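Local atomic coordinates of 1-deoxy-D-xylulose 5-phosphate reductoisomerase (Moraxella catarrhalis, PDB entry 4ZQG), a protein that catalyses the rearrangement and NADPH-dependent reduction of 1-deoxy-D-xylulose 5-phosphate to 2-C-methyl-D-erythritol 4-phosphate in the MEP pathway of isoprenoid synthesis. Residues S155-I160 and H241-K246; L234-A239 and H248-V253; E344-A349 and E353-T358. All blocks are in the same frame, centred on the assembly; numbering follows the deposited sequence.

In the fold
Contacts 1 and 2 form one neighbourhood around the magnesium ion and fosmidomycin, their centres 8 Å apart, and both draw on helix 230-243. E156 of contact 1 and E235 of contact 2 bind the same ion, with D154 completing the protein's share of ligands. The two contacts also touch directly: H157 NE2 lies 3.0 Å from E235 O, a probable hydrogen bond between the two metal-bearing helices. Contact 3 is separate, at the end of helix 333-351. Its centre is 24 Å from that of contact 2 and 28 Å from that of contact 1, although its nearest atoms come within about 7 Å of contact 2.

Contact 1 of 3, residues S155-I160 and H241-K246; sequences SEHNAI and HLFDLK. With MG (magnesium ion), chain D; FOM (3-[formyl(hydroxy)amino]propylphosphonic acid), chain E.
At the start of the helix whose H157 and I160 meet L242 and F243, the formyl oxygen O1 of fosmidomycin is gripped twice: the magnesium ion binds this O1 at 2.2 Å, and S155 N donates a hydrogen bond to it over 3.3 Å. Fosmidomycin O2 takes a second site on the ion, making the hydroxamate a chelate. E156 OE2 supplies a protein ligand, 2.1 Å from the magnesium. The E156 chain bends at chi2 (80°), which carries its carboxylate back beside the first turn of the helix and onto the metal, while OE1 makes a salt bridge with K232.

From H157 to I160 the same helix turns another side toward helix 230-243. F243 sends its ring between I160 and the flank of its own neighbour L242: I160 CG2 sits over one face, 3.7 Å from the ring centroid and offset toward the rim, and L242 CB lies over the centre of the opposite face. With CG2 anti to the backbone N of I160, this methyl is the branch that makes the CH-pi contact. H157 O lies in the ring plane at the edge, 3.6 Å from F243 CZ. Alongside, L242 CD1 reaches H157 CD2 at 3.5 Å, the two side chains crossing at about a right angle, while H157 NE2 is hydrogen-bonded to E235 O. L185 and L187 of strand 182-189 border F243 and I160 respectively.

A short helix thus divides its labour: S155 and E156 offer polar atoms to the inhibitor and metal, while H157 and I160 are packed against L242 and F243 without a hydrogen bond. With the H157 bond to E235 O, the packing is consistent with a set spacing between the metal ligands E156 and E235.

Contact 2 of 3, residues L234-A239 and H248-V253; sequences LELIEA and HQIQVV. With MG (magnesium ion), chain D.
Helix 230-243, which carries one of the magnesium ligands, leads into strand 250-254 and packs against it; the strand runs parallel to strand 182-189 and is outermost in the mixed sheet within this chain, so the helix belongs to the connection between two parallel neighbours. I250 is the strand residue that meets it, using both arms of its branched side chain. CG2 rests 3.6 Å from L236 CD1. The other arm, extended by a chi2 of 169°, brings I250 CD1 to 3.5 Å from A239 CB. L236 and A239 lie one helical turn apart, so the isoleucine bridges them along the helix surface. The CB of L236 does not itself face the strand; its CG lies anti to the backbone N (chi1 165°), and the bend at chi2 then swings CD1 across to I250.

E235, beside L236, extends its chain in a different direction and binds magnesium through OE2 at 2.1 Å. Its other oxygen, OE1, makes a salt bridge with K232. On the strand, I250 O accepts a hydrogen bond from R326, whereas V252 O is hydrogen-bonded to Y304 OH of the second subunit.

Since no hydrogen bond joins them, the two segments meet through hydrocarbon contacts. One face of the helix is therefore seated on the sheet while another presents a carboxylate to the metal.

Contact 3 of 3, residues E344-A349 and E353-T358; sequences EIAVEA and EKICLT
I355 reaches the helix because its chi1 of 62° sets CG1 between the backbone N and the carbonyl carbon, and its chi2 of 162° then extends CD1 toward A346. The methyl ends 3.8 Å from A346 CB, and the same I355 CD1 comes to 3.5 Å from A346 O. Nearer the backbone, I355 CG1 lies 4.1 Å from A349 CB. One side chain thus lies along two alanines a turn apart, whose small methyls let the loop come close. I360 of helix 359-368 also packs on A346 and I355, and I406 of helix 387-409 on A349, so the isoleucine enters a shared apolar region.

What turns the chain back toward these alanines is the backbone at E353, the first residue to leave the helical conformation, with a positive phi of 72°. Beyond it, K354 N donates to A349 O over 3.0 Å, approaching almost straight on to the carbonyl (C=O...N angle 175°). I355 N adds a weak bond of 3.4 Å to the same A349 O, so this carbonyl of the last turn receives two consecutive amides. K354 CB stands beside that oxygen at 3.6 Å, but the lysine chain then leads away from the helix, leaving K354 exposed beside the buried I355.

Polar and apolar parts therefore act in concert: the amides of K354 and I355 converge on one carbonyl of the last turn, and the isoleucine side chain folds back over the helix flank. The combination of positive phi at E353 and backbone bonds returning to the last turn is a Schellman motif, here ending helix 333-351 and leading the chain on toward helix 359-368 in the C-terminal part of the protein.

Contact 1 of 3, residues S155-I160 and H241-K246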
# COMPACT_ATOMS: atom_id res chain seq x y z
N SER A 155 11.52 8.56 4.24
CA SER A 155 10.44 8.23 3.28
C SER A 155 10.19 6.74 3.14
O SER A 155 9.08 6.24 3.41
CB SER A 155 10.78 8.80 1.91
OG SER A 155 9.61 8.94 1.11
N GLU A 156 11.25 6.02 2.79
CA GLU A 156 11.17 4.58 2.61
C GLU A 156 10.68 3.89 3.86
O GLU A 156 9.79 3.05 3.80
CB GLU A 156 12.51 4.02 2.18
CG GLU A 156 13.06 4.65 0.90
CD GLU A 156 13.72 5.99 1.11
OE1 GLU A 156 14.23 6.59 0.14
OE2 GLU A 156 13.74 6.41 2.28
N HIS A 157 11.20 4.27 5.01
CA HIS A 157 10.80 3.62 6.24
C HIS A 157 9.41 4.01 6.65
O HIS A 157 8.69 3.21 7.26
CB HIS A 157 11.80 3.94 7.34
CG HIS A 157 13.18 3.56 6.96
ND1 HIS A 157 13.92 4.29 6.06
CD2 HIS A 157 13.90 2.46 7.23
CE1 HIS A 157 15.07 3.68 5.85
NE2 HIS A 157 15.08 2.56 6.54
N ASN A 158 9.02 5.25 6.34
CA ASN A 158 7.71 5.68 6.66
C ASN A 158 6.74 4.90 5.78
O ASN A 158 5.74 4.38 6.31
CB ASN A 158 7.53 7.18 6.48
CG ASN A 158 6.14 7.62 6.87
OD1 ASN A 158 5.25 7.71 6.03
ND2 ASN A 158 5.93 7.82 8.17
N ALA A 159 7.05 4.78 4.49
CA ALA A 159 6.25 3.93 3.57
C ALA A 159 6.05 2.53 4.08
O ALA A 159 4.93 2.10 4.30
CB ALA A 159 6.89 3.86 2.21
N ILE A 160 7.14 1.83 4.33
CA ILE A 160 7.08 0.50 4.91
C ILE A 160 6.22 0.50 6.16
O ILE A 160 5.37 -0.37 6.35
CB ILE A 160 8.49 -0.03 5.23
CG1 ILE A 160 9.21 -0.40 3.93
CG2 ILE A 160 8.43 -1.24 6.12
CD1 ILE A 160 10.68 -0.56 4.12
N HIS A 241 17.15 -2.49 11.92
CA HIS A 241 16.82 -2.16 13.30
C HIS A 241 15.39 -1.77 13.48
O HIS A 241 14.77 -2.13 14.47
CB HIS A 241 17.68 -1.02 13.85
CG HIS A 241 19.13 -1.35 13.87
ND1 HIS A 241 19.68 -2.19 14.82
CD2 HIS A 241 20.13 -1.00 13.03
CE1 HIS A 241 20.96 -2.35 14.55
NE2 HIS A 241 21.26 -1.62 13.48
N LEU A 242 14.84 -0.99 12.56
CA LEU A 242 13.50 -0.48 12.80
C LEU A 242 12.49 -1.60 12.81
O LEU A 242 11.57 -1.64 13.63
CB LEU A 242 13.10 0.52 11.72
CG LEU A 242 13.48 1.99 11.91
CD1 LEU A 242 13.03 2.74 10.66
CD2 LEU A 242 12.85 2.53 13.17
N PHE A 243 12.65 -2.51 11.86
CA PHE A 243 11.66 -3.53 11.63
C PHE A 243 12.10 -4.91 12.11
O PHE A 243 11.40 -5.89 11.92
CB PHE A 243 11.33 -3.54 10.16
CG PHE A 243 10.89 -2.21 9.67
CD1 PHE A 243 11.58 -1.56 8.68
CD2 PHE A 243 9.78 -1.61 10.21
CE1 PHE A 243 11.17 -0.32 8.23
CE2 PHE A 243 9.35 -0.41 9.74
CZ PHE A 243 10.06 0.24 8.76
N ASP A 244 13.23 -4.94 12.79
CA ASP A 244 13.72 -6.09 13.50
C ASP A 244 13.96 -7.31 12.59
O ASP A 244 13.60 -8.42 12.96
CB ASP A 244 12.79 -6.44 14.63
CG ASP A 244 13.44 -7.33 15.62
OD1 ASP A 244 12.84 -8.37 15.96
OD2 ASP A 244 14.60 -7.04 15.98
N LEU A 245 14.61 -7.06 11.45
CA LEU A 245 14.94 -8.06 10.46
C LEU A 245 16.44 -8.07 10.17
O LEU A 245 17.17 -7.19 10.63
CB LEU A 245 14.22 -7.72 9.17
CG LEU A 245 12.70 -7.66 9.22
CD1 LEU A 245 12.19 -7.19 7.88
CD2 LEU A 245 12.09 -9.03 9.54
N LYS A 246 16.89 -9.03 9.36
CA LYS A 246 18.27 -9.09 8.87
C LYS A 246 18.29 -8.72 7.41
O LYS A 246 17.27 -8.68 6.78
CB LYS A 246 18.87 -10.48 9.04
CG LYS A 246 18.73 -11.05 10.43
CD LYS A 246 19.69 -10.40 11.37
CE LYS A 246 19.56 -11.00 12.75
NZ LYS A 246 20.62 -10.37 13.57
MG MG D . 15.15 8.01 2.58
O2 FOM E . 16.28 9.41 1.44
N1 FOM E . 15.34 10.13 0.73
C1 FOM E . 14.14 10.22 1.13
O1 FOM E . 13.77 9.65 2.14
C2 FOM E . 15.83 10.70 -0.52
C3 FOM E . 16.20 9.41 -1.25
C4 FOM E . 16.95 9.68 -2.53
PA1 FOM E . 17.40 8.07 -3.13
OP1 FOM E . 16.04 7.32 -3.50
OP2 FOM E . 17.95 7.27 -2.04
OP3 FOM E . 18.42 8.08 -4.40

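Contact 2 of 3, residues L234-A239 and H248-V253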
# COMPACT_ATOMS: atom_id res chain seq x y z
N LEU A 234 22.54 2.73 3.93
CA LEU A 234 22.32 3.13 5.31
C LEU A 234 20.89 2.85 5.66
O LEU A 234 20.57 2.47 6.79
CB LEU A 234 22.60 4.64 5.47
CG LEU A 234 24.06 5.06 5.27
CD1 LEU A 234 24.12 6.56 5.33
CD2 LEU A 234 25.00 4.48 6.32
N GLU A 235 20.02 3.10 4.69
CA GLU A 235 18.62 2.85 4.85
C GLU A 235 18.36 1.36 5.06
O GLU A 235 17.49 0.97 5.86
CB GLU A 235 17.85 3.41 3.66
CG GLU A 235 17.68 4.92 3.83
CD GLU A 235 17.02 5.57 2.68
OE1 GLU A 235 16.67 4.88 1.69
OE2 GLU A 235 16.90 6.77 2.75
N LEU A 236 19.17 0.56 4.39
CA LEU A 236 19.13 -0.89 4.58
C LEU A 236 19.42 -1.25 6.05
O LEU A 236 18.66 -2.03 6.67
CB LEU A 236 20.07 -1.58 3.57
CG LEU A 236 20.44 -3.01 3.82
CD1 LEU A 236 19.16 -3.82 3.84
CD2 LEU A 236 21.34 -3.53 2.71
N ILE A 237 20.46 -0.66 6.63
CA ILE A 237 20.76 -0.96 8.01
C ILE A 237 19.72 -0.38 8.95
O ILE A 237 19.31 -1.04 9.90
CB ILE A 237 22.15 -0.48 8.37
CG1 ILE A 237 23.17 -1.29 7.57
CG2 ILE A 237 22.41 -0.62 9.86
CD1 ILE A 237 24.40 -0.48 7.20
N GLU A 238 19.26 0.85 8.67
CA GLU A 238 18.14 1.47 9.42
C GLU A 238 16.93 0.55 9.45
O GLU A 238 16.35 0.33 10.52
CB GLU A 238 17.74 2.85 8.81
CG GLU A 238 16.62 3.64 9.56
CD GLU A 238 16.29 5.05 8.96
OE1 GLU A 238 15.99 6.00 9.75
OE2 GLU A 238 16.29 5.22 7.71
N ALA A 239 16.56 0.01 8.30
CA ALA A 239 15.42 -0.89 8.20
C ALA A 239 15.55 -2.16 9.07
O ALA A 239 14.60 -2.56 9.76
CB ALA A 239 15.19 -1.28 6.76
N HIS A 248 19.06 -10.02 4.57
CA HIS A 248 18.58 -10.92 3.50
C HIS A 248 17.09 -10.68 3.25
O HIS A 248 16.66 -10.70 2.11
CB HIS A 248 18.89 -12.41 3.80
CG HIS A 248 18.21 -12.93 5.01
ND1 HIS A 248 17.00 -13.56 4.97
CD2 HIS A 248 18.55 -12.85 6.31
CE1 HIS A 248 16.61 -13.87 6.19
NE2 HIS A 248 17.54 -13.45 7.03
N GLN A 249 16.34 -10.38 4.30
CA GLN A 249 14.95 -9.99 4.19
C GLN A 249 14.62 -8.59 3.61
O GLN A 249 13.43 -8.25 3.49
CB GLN A 249 14.30 -10.13 5.57
CG GLN A 249 13.93 -11.57 5.85
CD GLN A 249 13.57 -11.78 7.30
OE1 GLN A 249 14.40 -11.46 8.21
NE2 GLN A 249 12.36 -12.30 7.56
N ILE A 250 15.62 -7.78 3.26
CA ILE A 250 15.35 -6.46 2.73
C ILE A 250 16.09 -6.30 1.43
O ILE A 250 17.28 -6.33 1.42
CB ILE A 250 15.85 -5.39 3.69
CG1 ILE A 250 15.12 -5.51 5.03
CG2 ILE A 250 15.62 -4.01 3.11
CD1 ILE A 250 15.75 -4.65 6.09
N GLN A 251 15.36 -6.10 0.35
CA GLN A 251 15.97 -6.00 -0.97
C GLN A 251 15.76 -4.60 -1.52
O GLN A 251 14.96 -3.85 -0.99
CB GLN A 251 15.38 -7.05 -1.91
CG GLN A 251 15.66 -8.48 -1.43
CD GLN A 251 17.12 -8.74 -1.10
OE1 GLN A 251 18.00 -8.59 -1.96
NE2 GLN A 251 17.39 -9.16 0.14
N VAL A 252 16.48 -4.27 -2.59
CA VAL A 252 16.48 -2.93 -3.12
C VAL A 252 16.18 -2.98 -4.57
O VAL A 252 16.77 -3.79 -5.30
CB VAL A 252 17.88 -2.31 -2.96
CG1 VAL A 252 18.05 -1.03 -3.80
CG2 VAL A 252 18.17 -2.07 -1.50
N VAL A 253 15.26 -2.11 -4.98
CA VAL A 253 14.90 -1.92 -6.37
C VAL A 253 15.15 -0.45 -6.77
O VAL A 253 14.77 0.46 -6.06
CB VAL A 253 13.42 -2.37 -6.64
CG1 VAL A 253 12.41 -1.59 -5.81
CG2 VAL A 253 13.08 -2.26 -8.11
MG MG D . 15.15 8.01 2.58

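Contact 3 of 3, residues E344-A349 and E353-T358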
# COMPACT_ATOMS: atom_id res chain seq x y z
N GLU A 344 31.02 9.28 6.20
CA GLU A 344 30.95 10.67 6.72
C GLU A 344 32.21 11.46 6.42
O GLU A 344 32.11 12.65 6.15
CB GLU A 344 30.68 10.71 8.25
CG GLU A 344 29.20 10.69 8.60
CD GLU A 344 28.87 10.87 10.09
OE1 GLU A 344 29.60 11.59 10.80
OE2 GLU A 344 27.83 10.32 10.54
N ILE A 345 33.37 10.78 6.45
CA ILE A 345 34.67 11.39 6.19
C ILE A 345 34.91 11.52 4.70
O ILE A 345 35.41 12.53 4.26
CB ILE A 345 35.86 10.63 6.87
CG1 ILE A 345 35.88 10.84 8.40
CG2 ILE A 345 37.21 11.02 6.27
CD1 ILE A 345 35.91 12.28 8.89
N ALA A 346 34.59 10.53 3.89
CA ALA A 346 34.84 10.73 2.47
C ALA A 346 33.82 11.71 1.84
O ALA A 346 34.06 12.23 0.76
CB ALA A 346 34.91 9.41 1.71
N VAL A 347 32.72 11.98 2.54
CA VAL A 347 31.77 13.05 2.08
C VAL A 347 32.26 14.46 2.38
O VAL A 347 32.28 15.30 1.48
CB VAL A 347 30.32 12.90 2.61
CG2 VAL A 347 29.67 11.69 1.96
N GLU A 348 32.67 14.72 3.64
CA GLU A 348 33.28 16.00 4.01
C GLU A 348 34.39 16.23 2.99
O GLU A 348 34.59 17.35 2.51
CB GLU A 348 33.87 16.03 5.44
CG GLU A 348 32.90 15.77 6.59
N ALA A 349 35.08 15.16 2.63
CA ALA A 349 36.16 15.22 1.67
C ALA A 349 35.75 15.40 0.22
O ALA A 349 36.50 15.93 -0.55
CB ALA A 349 37.07 14.00 1.81
N GLU A 353 36.26 18.96 -2.05
CA GLU A 353 36.94 18.85 -3.35
C GLU A 353 38.33 18.26 -3.24
O GLU A 353 39.18 18.54 -4.06
CB GLU A 353 36.97 20.21 -4.09
CG GLU A 353 35.60 20.89 -4.16
CD GLU A 353 35.53 22.07 -5.12
OE1 GLU A 353 35.00 23.13 -4.72
OE2 GLU A 353 35.99 21.96 -6.28
N LYS A 354 38.51 17.38 -2.26
CA LYS A 354 39.78 16.66 -2.03
C LYS A 354 39.82 15.28 -2.70
O LYS A 354 40.89 14.82 -3.09
CB LYS A 354 40.05 16.52 -0.51
CG LYS A 354 40.53 17.80 0.19
CD LYS A 354 40.48 17.68 1.71
CE LYS A 354 40.84 18.97 2.40
NZ LYS A 354 42.30 19.24 2.31
N ILE A 355 38.67 14.62 -2.81
CA ILE A 355 38.61 13.35 -3.55
C ILE A 355 37.57 13.36 -4.65
O ILE A 355 36.68 14.22 -4.70
CB ILE A 355 38.37 12.12 -2.63
CG1 ILE A 355 37.03 12.22 -1.90
CG2 ILE A 355 39.50 11.98 -1.62
CD1 ILE A 355 36.54 10.89 -1.34
N CYS A 356 37.72 12.41 -5.56
CA CYS A 356 36.69 12.09 -6.55
C CYS A 356 35.43 11.46 -5.95
O CYS A 356 35.47 10.88 -4.88
CB CYS A 356 37.27 11.12 -7.56
SG CYS A 356 38.53 11.92 -8.53
N LEU A 357 34.32 11.54 -6.66
CA LEU A 357 33.08 10.91 -6.18
C LEU A 357 33.24 9.39 -6.00
O LEU A 357 32.85 8.87 -4.95
CB LEU A 357 31.91 11.18 -7.12
CG LEU A 357 30.58 10.65 -6.59
CD1 LEU A 357 30.15 11.37 -5.31
CD2 LEU A 357 29.51 10.76 -7.67
N THR A 358 33.80 8.73 -7.01
CA THR A 358 34.07 7.29 -7.00
C THR A 358 35.08 6.86 -5.94
O THR A 358 35.21 5.68 -5.63
CB THR A 358 34.66 6.83 -8.33
OG1 THR A 358 35.71 7.72 -8.73
CG2 THR A 358 33.59 6.84 -9.39